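Local coordinates for protein Dot/Icm T4SS effector (Legionella pneumophila, PDB 6VVE) that acts as a secreted bacterial effector kinase that is activated by inositol hexakisphosphate from the host cell and binds adenine nucleotide with manganese, at residues G82-Y85 with K91-K94; G131-N134 with N140-F143; N193-E198 with K202-D207. One frame throughout, in Å; residues are numbered along the deposited sequence.

Contact 1 (G82-Y85 with K91-K94); sequences GTVY and KAMK. With ADP (adenosine-5'-diphosphate), chain C; IHP (inositol hexakisphosphate), chain B.
Val84 lays its CG2 methyl against the aliphatic stem of Lys94, CG2 to CG 3.9 Å, and the same methyl lies 3.7 Å from the ribose O4' of ADP. Its other branch, CG1, meets the CB of Ala92 and comes close to the purine at C8 and N9, so the valine packs between Ala92 and Lys94 on one side and the ribose and purine on the other. Lys94 leaves the backbone with CG anti to N (chi1 -178°) and stays extended to its tip, a shape that carries NZ to the alpha-phosphate, where it donates to O1A of ADP at 2.8 Å. A salt bridge to Asp207 gives the ammonium a second anionic partner.

Between the strands, Tyr85 and Met93, a selenomethionine here, form an antiparallel hydrogen-bonded pair. Tyr85 N reaches Met93 O at 2.7 Å with an almost straight N-H...O angle of 173°. The return bond from Met93 N to Tyr85 O is 2.9 Å and more bent. The Lys91 chain bends at chi3 (68°) and its NZ lies at IHP, donating to O31 at 2.7 Å and also to O26, joining two phosphates of the inositol ring.

The pairing is consistent with an N-lobe hairpin of a kinase, Lys94 probably standing where protein kinases keep their nucleotide-binding lysine. Strand 82-88 is bordered by strand 74-78, which carries Leu76 and Gly77, and strand 91-96 continues the sheet to strand 142-146, where Met145 packs on Ala92 and Lys94.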
loop_
_atom_site.group_PDB
_atom_site.type_symbol
_atom_site.label_atom_id
_atom_site.label_comp_id
_atom_site.label_asym_id
_atom_site.label_seq_id
_atom_site.Cartn_x
_atom_site.Cartn_y
_atom_site.Cartn_z
ATOM N N GLY A 82 1.669 -17.996 1.456
ATOM C CA GLY A 82 0.927 -18.103 2.699
ATOM C C GLY A 82 -0.511 -18.510 2.476
ATOM O O GLY A 82 -0.981 -18.653 1.341
ATOM N N THR A 83 -1.202 -18.710 3.600
ATOM C CA THR A 83 -2.626 -19.002 3.644
ATOM C C THR A 83 -3.278 -18.005 4.587
ATOM O O THR A 83 -2.735 -17.714 5.655
ATOM C CB THR A 83 -2.895 -20.432 4.122
ATOM O OG1 THR A 83 -2.192 -21.357 3.283
ATOM C CG2 THR A 83 -4.387 -20.741 4.077
ATOM N N VAL A 84 -4.438 -17.484 4.195
ATOM C CA VAL A 84 -5.133 -16.443 4.945
ATOM C C VAL A 84 -6.415 -17.027 5.516
ATOM O O VAL A 84 -7.239 -17.579 4.775
ATOM C CB VAL A 84 -5.432 -15.215 4.067
ATOM C CG1 VAL A 84 -6.155 -14.140 4.872
ATOM C CG2 VAL A 84 -4.141 -14.673 3.467
ATOM N N TYR A 85 -6.583 -16.900 6.830
ATOM C CA TYR A 85 -7.741 -17.426 7.536
ATOM C C TYR A 85 -8.607 -16.282 8.043
ATOM O O TYR A 85 -8.184 -15.121 8.096
ATOM C CB TYR A 85 -7.314 -18.314 8.714
ATOM C CG TYR A 85 -6.425 -19.476 8.330
ATOM C CD1 TYR A 85 -6.960 -20.645 7.801
ATOM C CD2 TYR A 85 -5.050 -19.408 8.505
ATOM C CE1 TYR A 85 -6.152 -21.709 7.457
ATOM C CE2 TYR A 85 -4.233 -20.466 8.159
ATOM C CZ TYR A 85 -4.788 -21.614 7.637
ATOM O OH TYR A 85 -3.978 -22.672 7.294
ATOM N N LYS A 91 -11.406 -9.537 11.213
ATOM C CA LYS A 91 -9.958 -9.668 11.244
ATOM C C LYS A 91 -9.510 -10.900 10.479
ATOM O O LYS A 91 -10.027 -12.000 10.710
ATOM C CB LYS A 91 -9.455 -9.744 12.695
ATOM C CG LYS A 91 -7.951 -9.826 12.829
ATOM C CD LYS A 91 -7.518 -9.715 14.280
ATOM C CE LYS A 91 -7.950 -10.927 15.086
ATOM N NZ LYS A 91 -7.427 -10.881 16.477
ATOM N N ALA A 92 -8.543 -10.708 9.583
ATOM C CA ALA A 92 -7.916 -11.787 8.833
ATOM C C ALA A 92 -6.592 -12.179 9.488
ATOM O O ALA A 92 -5.999 -11.409 10.248
ATOM C CB ALA A 92 -7.678 -11.369 7.380
HETATM N N MSE A 93 -6.127 -13.381 9.167
HETATM C CA MSE A 93 -4.943 -13.965 9.788
HETATM C C MSE A 93 -4.145 -14.772 8.761
HETATM O O MSE A 93 -4.614 -15.793 8.256
HETATM C CB MSE A 93 -5.362 -14.856 10.957
HETATM C CG MSE A 93 -4.229 -15.451 11.781
HETATM SE SE MSE A 93 -4.961 -16.468 13.224
HETATM C CE MSE A 93 -3.500 -16.810 14.385
ATOM N N LYS A 94 -2.936 -14.308 8.461
ATOM C CA LYS A 94 -2.105 -14.895 7.415
ATOM C C LYS A 94 -0.946 -15.667 8.031
ATOM O O LYS A 94 -0.256 -15.160 8.922
ATOM C CB LYS A 94 -1.576 -13.810 6.472
ATOM C CG LYS A 94 -0.729 -14.329 5.322
ATOM C CD LYS A 94 -0.563 -13.261 4.246
ATOM C CE LYS A 94 0.390 -13.720 3.150
ATOM N NZ LYS A 94 0.500 -12.699 2.061
HETATM P PB ADP C . -0.949 -13.279 -2.693
HETATM O O1B ADP C . -0.948 -12.300 -3.851
HETATM O O2B ADP C . -1.844 -14.470 -2.913
HETATM O O3B ADP C . 0.430 -13.620 -2.154
HETATM P PA ADP C . -2.126 -13.117 -0.111
HETATM O O1A ADP C . -1.957 -12.052 0.940
HETATM O O2A ADP C . -1.438 -14.445 0.056
HETATM O O3A ADP C . -1.650 -12.447 -1.496
HETATM O "O5'" ADP C . -3.700 -13.370 -0.260
HETATM C "C5'" ADP C . -4.219 -14.532 -0.885
HETATM C "C4'" ADP C . -5.724 -14.467 -0.895
HETATM O "O4'" ADP C . -6.265 -14.406 0.440
HETATM C "C3'" ADP C . -6.277 -13.234 -1.649
HETATM O "O3'" ADP C . -6.468 -13.455 -3.021
HETATM C "C2'" ADP C . -7.606 -12.960 -0.912
HETATM O "O2'" ADP C . -8.671 -13.630 -1.558
HETATM C "C1'" ADP C . -7.391 -13.523 0.505
HETATM N N9 ADP C . -7.125 -12.382 1.405
HETATM C C8 ADP C . -5.903 -11.877 1.678
HETATM N N7 ADP C . -5.999 -10.824 2.530
HETATM C C5 ADP C . -7.304 -10.654 2.805
HETATM C C6 ADP C . -8.096 -9.726 3.634
HETATM N N6 ADP C . -7.479 -8.766 4.348
HETATM N N1 ADP C . -9.444 -9.877 3.657
HETATM C C2 ADP C . -10.065 -10.843 2.941
HETATM N N3 ADP C . -9.396 -11.719 2.169
HETATM C C4 ADP C . -8.044 -11.680 2.064
HETATM C C1 IHP B . -7.890 -12.269 20.249
HETATM C C2 IHP B . -8.100 -13.275 21.393
HETATM C C3 IHP B . -6.769 -13.845 21.888
HETATM C C4 IHP B . -5.823 -12.718 22.324
HETATM C C5 IHP B . -5.532 -11.787 21.131
HETATM C C6 IHP B . -6.816 -11.210 20.539
HETATM O O11 IHP B . -9.105 -11.580 20.021
HETATM P P1 IHP B . -9.955 -11.911 18.666
HETATM O O21 IHP B . -10.430 -10.620 18.045
HETATM O O31 IHP B . -9.094 -12.678 17.691
HETATM O O41 IHP B . -11.165 -12.766 19.035
HETATM O O12 IHP B . -8.906 -14.318 20.900
HETATM P P2 IHP B . -10.257 -14.746 21.748
HETATM O O22 IHP B . -10.501 -13.754 22.855
HETATM O O32 IHP B . -11.434 -14.754 20.814
HETATM O O42 IHP B . -10.049 -16.118 22.333
HETATM O O13 IHP B . -6.172 -14.534 20.828
HETATM P P3 IHP B . -5.497 -16.010 21.072
HETATM O O23 IHP B . -5.906 -16.547 22.434
HETATM O O33 IHP B . -5.986 -16.951 19.978
HETATM O O43 IHP B . -3.989 -15.912 20.997
HETATM O O14 IHP B . -4.628 -13.260 22.792
HETATM P P4 IHP B . -4.070 -12.718 24.246
HETATM O O24 IHP B . -5.063 -13.040 25.332
HETATM O O34 IHP B . -3.907 -11.209 24.177
HETATM O O44 IHP B . -2.746 -13.370 24.559
HETATM O O15 IHP B . -4.727 -10.731 21.558
HETATM P P5 IHP B . -3.182 -10.644 21.021
HETATM O O25 IHP B . -2.309 -10.042 22.104
HETATM O O35 IHP B . -2.667 -12.016 20.678
HETATM O O45 IHP B . -3.146 -9.772 19.785
HETATM O O16 IHP B . -6.505 -10.573 19.316
HETATM P P6 IHP B . -6.606 -8.931 19.213
HETATM O O26 IHP B . -7.415 -8.545 17.994
HETATM O O36 IHP B . -7.265 -8.378 20.452
HETATM O O46 IHP B . -5.200 -8.376 19.099
#

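Contact 2 (G131-N134 with N140-F143); sequences GLWN and NVYF. With IHP (inositol hexakisphosphate), chain B.
Asn134 N donates to Tyr142 O at 2.7 Å, nearly in line with the carbonyl bond (C=O...N angle 172°). The reverse bond of this antiparallel hydrogen-bonded pair, from Tyr142 N to Asn134 O, is weak at 3.5 Å, so the two strands are held unevenly. At its other end Asn134 faces the ligand: ND2 makes a weak bond to IHP O35 at 3.1 Å, while a water lies within bonding reach of both Asn134 OD1 and the carbonyl O of Asn140. OD1 also has a weak bond from Lys136 N. The amide and the Tyr142 ring lie side by side and point the same way, their planes not far from parallel. Tyr142 has its CG between the backbone N and the carbonyl carbon (chi1 46°), which turns the ring alongside Asn134 and brings CE1 to 3.2 Å from CB of the asparagine.

On the other face of the sheet, the side chains of Trp133 and Phe143 cross at about a right angle. CD1 of Phe143 sits over the indole face as the edge of an edge-to-face pair whose ring planes are 57° apart, the Phe143 centroid 4.6 Å from that of the five-membered ring. Phe143 CB also sits over the six-membered ring in a CH-pi contact, 3.6 Å from the centroid. The Phe143 ring meets Gly131 as well, with CZ 3.2 Å from the glycine C, while Val141 CG1 packs against Trp133 CE3. The indole NE1 is satisfied by Asp207 O, and Tyr105 and Ile108 of helix 102-121 pack against the ring system.

The result is a beta hairpin at the edge of the five-stranded antiparallel sheet characteristic of a kinase N-lobe, with aromatic packing toward helix 102-121 on one face and part of the IHP pocket on the other.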
loop_
_atom_site.group_PDB
_atom_site.type_symbol
_atom_site.label_atom_id
_atom_site.label_comp_id
_atom_site.label_asym_id
_atom_site.label_seq_id
_atom_site.Cartn_x
_atom_site.Cartn_y
_atom_site.Cartn_z
ATOM N N GLY A 131 -1.084 -4.369 8.730
ATOM C CA GLY A 131 -1.317 -5.204 9.892
ATOM C C GLY A 131 -0.022 -5.415 10.635
ATOM O O GLY A 131 0.966 -4.726 10.387
ATOM N N LEU A 132 -0.035 -6.382 11.554
ATOM C CA LEU A 132 1.125 -6.638 12.398
ATOM C C LEU A 132 1.343 -8.136 12.557
ATOM O O LEU A 132 0.392 -8.927 12.554
ATOM C CB LEU A 132 0.965 -5.998 13.783
ATOM C CG LEU A 132 0.731 -4.491 13.800
ATOM C CD1 LEU A 132 0.371 -4.028 15.212
ATOM C CD2 LEU A 132 1.951 -3.752 13.282
ATOM N N TRP A 133 2.613 -8.512 12.700
ATOM C CA TRP A 133 2.998 -9.896 12.916
ATOM C C TRP A 133 2.956 -10.187 14.413
ATOM O O TRP A 133 3.650 -9.529 15.199
ATOM C CB TRP A 133 4.396 -10.159 12.361
ATOM C CG TRP A 133 4.466 -10.180 10.873
ATOM C CD1 TRP A 133 4.858 -9.161 10.054
ATOM C CD2 TRP A 133 4.134 -11.281 10.017
ATOM N NE1 TRP A 133 4.791 -9.563 8.740
ATOM C CE2 TRP A 133 4.355 -10.860 8.690
ATOM C CE3 TRP A 133 3.676 -12.578 10.245
ATOM C CZ2 TRP A 133 4.126 -11.690 7.597
ATOM C CZ3 TRP A 133 3.458 -13.405 9.153
ATOM C CH2 TRP A 133 3.682 -12.956 7.848
ATOM N N ASN A 134 2.145 -11.165 14.799
ATOM C CA ASN A 134 2.087 -11.612 16.183
ATOM C C ASN A 134 3.233 -12.582 16.435
ATOM O O ASN A 134 3.381 -13.585 15.719
ATOM C CB ASN A 134 0.743 -12.273 16.472
ATOM C CG ASN A 134 0.516 -12.493 17.957
ATOM O OD1 ASN A 134 1.204 -13.298 18.593
ATOM N ND2 ASN A 134 -0.458 -11.782 18.516
ATOM N N ASN A 140 5.035 -19.849 16.086
ATOM C CA ASN A 140 3.654 -19.768 15.624
ATOM C C ASN A 140 3.330 -18.308 15.287
ATOM O O ASN A 140 2.487 -17.666 15.909
ATOM C CB ASN A 140 2.691 -20.319 16.672
ATOM C CG ASN A 140 1.277 -20.478 16.141
ATOM O OD1 ASN A 140 1.075 -20.861 14.990
ATOM N ND2 ASN A 140 0.293 -20.177 16.975
ATOM N N VAL A 141 4.016 -17.788 14.285
ATOM C CA VAL A 141 3.916 -16.388 13.896
ATOM C C VAL A 141 2.825 -16.244 12.848
ATOM O O VAL A 141 2.651 -17.113 11.988
ATOM C CB VAL A 141 5.272 -15.874 13.375
ATOM C CG1 VAL A 141 5.165 -14.418 12.943
ATOM C CG2 VAL A 141 6.347 -16.048 14.441
ATOM N N TYR A 142 2.088 -15.138 12.915
ATOM C CA TYR A 142 0.991 -14.898 11.989
ATOM C C TYR A 142 0.710 -13.408 11.930
ATOM O O TYR A 142 1.057 -12.657 12.845
ATOM C CB TYR A 142 -0.271 -15.666 12.402
ATOM C CG TYR A 142 -0.597 -15.565 13.868
ATOM C CD1 TYR A 142 -1.291 -14.471 14.374
ATOM C CD2 TYR A 142 -0.223 -16.567 14.751
ATOM C CE1 TYR A 142 -1.595 -14.378 15.719
ATOM C CE2 TYR A 142 -0.530 -16.483 16.100
ATOM C CZ TYR A 142 -1.212 -15.388 16.577
ATOM O OH TYR A 142 -1.522 -15.304 17.918
ATOM N N PHE A 143 0.060 -12.997 10.840
ATOM C CA PHE A 143 -0.135 -11.590 10.499
ATOM C C PHE A 143 -1.609 -11.247 10.659
ATOM O O PHE A 143 -2.445 -11.722 9.884
ATOM C CB PHE A 143 0.349 -11.323 9.072
ATOM C CG PHE A 143 0.411 -9.868 8.701
ATOM C CD1 PHE A 143 1.452 -9.068 9.149
ATOM C CD2 PHE A 143 -0.559 -9.305 7.888
ATOM C CE1 PHE A 143 1.512 -7.729 8.806
ATOM C CE2 PHE A 143 -0.502 -7.970 7.543
ATOM C CZ PHE A 143 0.530 -7.180 8.002
HETATM C C1 IHP B . -7.890 -12.269 20.249
HETATM C C2 IHP B . -8.100 -13.275 21.393
HETATM C C3 IHP B . -6.769 -13.845 21.888
HETATM C C4 IHP B . -5.823 -12.718 22.324
HETATM C C5 IHP B . -5.532 -11.787 21.131
HETATM C C6 IHP B . -6.816 -11.210 20.539
HETATM O O11 IHP B . -9.105 -11.580 20.021
HETATM P P1 IHP B . -9.955 -11.911 18.666
HETATM O O21 IHP B . -10.430 -10.620 18.045
HETATM O O31 IHP B . -9.094 -12.678 17.691
HETATM O O41 IHP B . -11.165 -12.766 19.035
HETATM O O12 IHP B . -8.906 -14.318 20.900
HETATM P P2 IHP B . -10.257 -14.746 21.748
HETATM O O22 IHP B . -10.501 -13.754 22.855
HETATM O O32 IHP B . -11.434 -14.754 20.814
HETATM O O42 IHP B . -10.049 -16.118 22.333
HETATM O O13 IHP B . -6.172 -14.534 20.828
HETATM P P3 IHP B . -5.497 -16.010 21.072
HETATM O O23 IHP B . -5.906 -16.547 22.434
HETATM O O33 IHP B . -5.986 -16.951 19.978
HETATM O O43 IHP B . -3.989 -15.912 20.997
HETATM O O14 IHP B . -4.628 -13.260 22.792
HETATM P P4 IHP B . -4.070 -12.718 24.246
HETATM O O24 IHP B . -5.063 -13.040 25.332
HETATM O O34 IHP B . -3.907 -11.209 24.177
HETATM O O44 IHP B . -2.746 -13.370 24.559
HETATM O O15 IHP B . -4.727 -10.731 21.558
HETATM P P5 IHP B . -3.182 -10.644 21.021
HETATM O O25 IHP B . -2.309 -10.042 22.104
HETATM O O35 IHP B . -2.667 -12.016 20.678
HETATM O O45 IHP B . -3.146 -9.772 19.785
HETATM O O16 IHP B . -6.505 -10.573 19.316
HETATM P P6 IHP B . -6.606 -8.931 19.213
HETATM O O26 IHP B . -7.415 -8.545 17.994
HETATM O O36 IHP B . -7.265 -8.378 20.452
HETATM O O46 IHP B . -5.200 -8.376 19.099
HETATM O O HOH W 1 2.417 -15.941 18.037
#

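Contact 3 (N193-E198 with K202-D207); sequences NLIATE and KTIDLD. With ADP (adenosine-5'-diphosphate), chain C.
The short hairpin of strands 194-196 and 201-203 lies beside the nucleotide site and probably corresponds to the segment that follows the catalytic loop in protein kinases and leads to their conserved aspartate. Ile195 and Lys202 form its hydrogen-bonded pair: Ile195 N reaches Lys202 O at 2.8 Å with an N-H...O angle of 179°, and Lys202 N answers to Ile195 O.

Where the pairing runs out, the carbonyl of Asn193 takes two donors, Thr203 OG1 at 2.8 Å and Ile204 N at 3.1 Å, which approach from opposite faces of its plane. Thr203 places OG1 anti to the backbone N (chi1 -173°), turned toward that carbonyl, and this double grip fixes the backbone just before the strand. Ile195 CG1 touches CD1 of Ile204 at 3.9 Å, and this CD1 in turn lies 3.6 Å from the purine C8 of ADP, so one isoleucine spans from hairpin to base. At the far end, the aliphatic part of Lys202 crosses Thr197 at about a right angle, while its NZ is bonded to Glu126 O.

Closer to the phosphates, the Asn193 amide meets the Asp205 carboxylate at a slant, planes 54° apart. ND2 makes a weak bond to Asp205 OD2 at 3.3 Å, and its stronger partner is Asp181 O. Anchored through ND2, Asn193 holds OD1 beside the beta-phosphate of ADP, 2.9 Å from O1B. The Asp205 side chain lies about 4 Å from the manganese ion. Asp205 OD2, near both Asp181 OD2 and ADP O1B, would be expected to favour a nearby cation. The arrangement is reminiscent of the asparagine and aspartate that bind metal in protein kinases, although these distances do not establish coordination by either residue.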
loop_
_atom_site.group_PDB
_atom_site.type_symbol
_atom_site.label_atom_id
_atom_site.label_comp_id
_atom_site.label_asym_id
_atom_site.label_seq_id
_atom_site.Cartn_x
_atom_site.Cartn_y
_atom_site.Cartn_z
ATOM N N ASN A 193 -4.265 -8.543 -6.118
ATOM C CA ASN A 193 -3.986 -7.752 -4.930
ATOM C C ASN A 193 -4.765 -6.439 -4.901
ATOM O O ASN A 193 -4.501 -5.597 -4.037
ATOM C CB ASN A 193 -2.482 -7.481 -4.823
ATOM C CG ASN A 193 -1.693 -8.742 -4.497
ATOM O OD1 ASN A 193 -2.231 -9.700 -3.932
ATOM N ND2 ASN A 193 -0.425 -8.754 -4.862
ATOM N N LEU A 194 -5.695 -6.245 -5.827
ATOM C CA LEU A 194 -6.664 -5.164 -5.774
ATOM C C LEU A 194 -8.022 -5.756 -5.412
ATOM O O LEU A 194 -8.492 -6.691 -6.075
ATOM C CB LEU A 194 -6.759 -4.433 -7.110
ATOM C CG LEU A 194 -5.531 -3.672 -7.589
ATOM C CD1 LEU A 194 -5.794 -3.077 -8.971
ATOM C CD2 LEU A 194 -5.142 -2.587 -6.603
ATOM N N ILE A 195 -8.643 -5.224 -4.363
ATOM C CA ILE A 195 -9.940 -5.691 -3.889
ATOM C C ILE A 195 -10.901 -4.509 -3.885
ATOM O O ILE A 195 -10.592 -3.450 -3.323
ATOM C CB ILE A 195 -9.846 -6.313 -2.485
ATOM C CG1 ILE A 195 -8.695 -7.314 -2.404
ATOM C CG2 ILE A 195 -11.165 -6.989 -2.124
ATOM C CD1 ILE A 195 -8.836 -8.501 -3.330
ATOM N N ALA A 196 -12.065 -4.693 -4.499
ATOM C CA ALA A 196 -13.106 -3.676 -4.527
ATOM C C ALA A 196 -14.116 -3.954 -3.423
ATOM O O ALA A 196 -14.648 -5.066 -3.327
ATOM C CB ALA A 196 -13.806 -3.643 -5.885
ATOM N N THR A 197 -14.368 -2.948 -2.585
ATOM C CA THR A 197 -15.402 -3.002 -1.567
ATOM C C THR A 197 -16.543 -2.074 -1.973
ATOM O O THR A 197 -16.580 -1.556 -3.093
ATOM C CB THR A 197 -14.829 -2.630 -0.204
ATOM O OG1 THR A 197 -14.397 -1.265 -0.217
ATOM C CG2 THR A 197 -13.646 -3.534 0.141
ATOM N N GLU A 198 -17.484 -1.860 -1.052
ATOM C CA GLU A 198 -18.640 -1.025 -1.361
ATOM C C GLU A 198 -18.210 0.383 -1.768
ATOM O O GLU A 198 -18.645 0.907 -2.800
ATOM C CB GLU A 198 -19.577 -0.968 -0.153
ATOM C CG GLU A 198 -20.136 -2.315 0.267
ATOM C CD GLU A 198 -21.106 -2.891 -0.752
ATOM O OE1 GLU A 198 -21.453 -2.188 -1.727
ATOM O OE2 GLU A 198 -21.527 -4.051 -0.572
ATOM N N LYS A 202 -9.280 -1.306 -2.390
ATOM C CA LYS A 202 -8.159 -1.449 -1.482
ATOM C C LYS A 202 -7.141 -2.413 -2.084
ATOM O O LYS A 202 -7.417 -3.136 -3.050
ATOM C CB LYS A 202 -8.624 -1.961 -0.115
ATOM C CG LYS A 202 -9.760 -1.164 0.513
ATOM C CD LYS A 202 -10.261 -1.847 1.784
ATOM C CE LYS A 202 -11.407 -1.078 2.423
ATOM N NZ LYS A 202 -10.953 0.188 3.051
ATOM N N THR A 203 -5.948 -2.427 -1.504
ATOM C CA THR A 203 -4.895 -3.332 -1.934
ATOM C C THR A 203 -4.382 -4.121 -0.734
ATOM O O THR A 203 -4.225 -3.574 0.367
ATOM C CB THR A 203 -3.735 -2.590 -2.606
ATOM O OG1 THR A 203 -2.809 -3.555 -3.147
ATOM C CG2 THR A 203 -2.998 -1.689 -1.622
ATOM N N ILE A 204 -4.095 -5.403 -0.961
ATOM C CA ILE A 204 -3.671 -6.315 0.093
ATOM C C ILE A 204 -2.286 -6.857 -0.231
ATOM O O ILE A 204 -1.598 -6.347 -1.122
ATOM C CB ILE A 204 -4.689 -7.458 0.257
ATOM C CG1 ILE A 204 -4.897 -8.186 -1.073
ATOM C CG2 ILE A 204 -6.009 -6.911 0.774
ATOM C CD1 ILE A 204 -5.751 -9.449 -0.971
ATOM N N ASP A 205 -1.873 -7.905 0.482
ATOM C CA ASP A 205 -0.558 -8.526 0.292
ATOM C C ASP A 205 0.557 -7.563 0.685
ATOM O O ASP A 205 1.580 -7.466 0.003
ATOM C CB ASP A 205 -0.379 -9.005 -1.148
ATOM C CG ASP A 205 0.757 -10.007 -1.297
ATOM O OD1 ASP A 205 1.173 -10.606 -0.286
ATOM O OD2 ASP A 205 1.243 -10.193 -2.430
ATOM N N LEU A 206 0.354 -6.846 1.796
ATOM C CA LEU A 206 1.332 -5.894 2.314
ATOM C C LEU A 206 1.962 -6.354 3.626
ATOM O O LEU A 206 2.419 -5.514 4.416
ATOM C CB LEU A 206 0.671 -4.525 2.494
ATOM C CG LEU A 206 0.274 -3.760 1.239
ATOM C CD1 LEU A 206 -0.586 -2.554 1.589
ATOM C CD2 LEU A 206 1.502 -3.320 0.461
ATOM N N ASP A 207 1.996 -7.663 3.881
ATOM C CA ASP A 207 2.475 -8.141 5.174
ATOM C C ASP A 207 3.975 -7.927 5.357
ATOM O O ASP A 207 4.482 -8.112 6.463
ATOM C CB ASP A 207 2.134 -9.622 5.354
ATOM C CG ASP A 207 2.531 -10.466 4.151
ATOM O OD1 ASP A 207 1.955 -10.260 3.051
ATOM O OD2 ASP A 207 3.411 -11.327 4.313
HETATM P PB ADP C . -0.949 -13.279 -2.693
HETATM O O1B ADP C . -0.948 -12.300 -3.851
HETATM O O2B ADP C . -1.844 -14.470 -2.913
HETATM O O3B ADP C . 0.430 -13.620 -2.154
HETATM P PA ADP C . -2.126 -13.117 -0.111
HETATM O O1A ADP C . -1.957 -12.052 0.940
HETATM O O2A ADP C . -1.438 -14.445 0.056
HETATM O O3A ADP C . -1.650 -12.447 -1.496
HETATM O "O5'" ADP C . -3.700 -13.370 -0.260
HETATM C "C5'" ADP C . -4.219 -14.532 -0.885
HETATM C "C4'" ADP C . -5.724 -14.467 -0.895
HETATM O "O4'" ADP C . -6.265 -14.406 0.440
HETATM C "C3'" ADP C . -6.277 -13.234 -1.649
HETATM O "O3'" ADP C . -6.468 -13.455 -3.021
HETATM C "C2'" ADP C . -7.606 -12.960 -0.912
HETATM O "O2'" ADP C . -8.671 -13.630 -1.558
HETATM C "C1'" ADP C . -7.391 -13.523 0.505
HETATM N N9 ADP C . -7.125 -12.382 1.405
HETATM C C8 ADP C . -5.903 -11.877 1.678
HETATM N N7 ADP C . -5.999 -10.824 2.530
HETATM C C5 ADP C . -7.304 -10.654 2.805
HETATM C C6 ADP C . -8.096 -9.726 3.634
HETATM N N6 ADP C . -7.479 -8.766 4.348
HETATM N N1 ADP C . -9.444 -9.877 3.657
HETATM C C2 ADP C . -10.065 -10.843 2.941
HETATM N N3 ADP C . -9.396 -11.719 2.169
HETATM C C4 ADP C . -8.044 -11.680 2.064
#

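Along the chain the three hairpins follow in series, contact 1, then contact 2, then contact 3. The first two share the five-stranded antiparallel sheet, where strands 91-96 and 142-146 are neighbours, and their centres lie about 9 Å apart; Lys94 O and Phe143 N probably hydrogen-bond across that join. Contact 3 belongs to a separate two-stranded sheet, its centre about 13 Å from that of contact 1 and about 18 Å from that of contact 2. Asp207 of contact 3 ties back to both other contacts. Contacts 1 and 2 both touch IHP, and contacts 1 and 3 both touch ADP, so contact 1 offers a plausible path between activator and nucleotide.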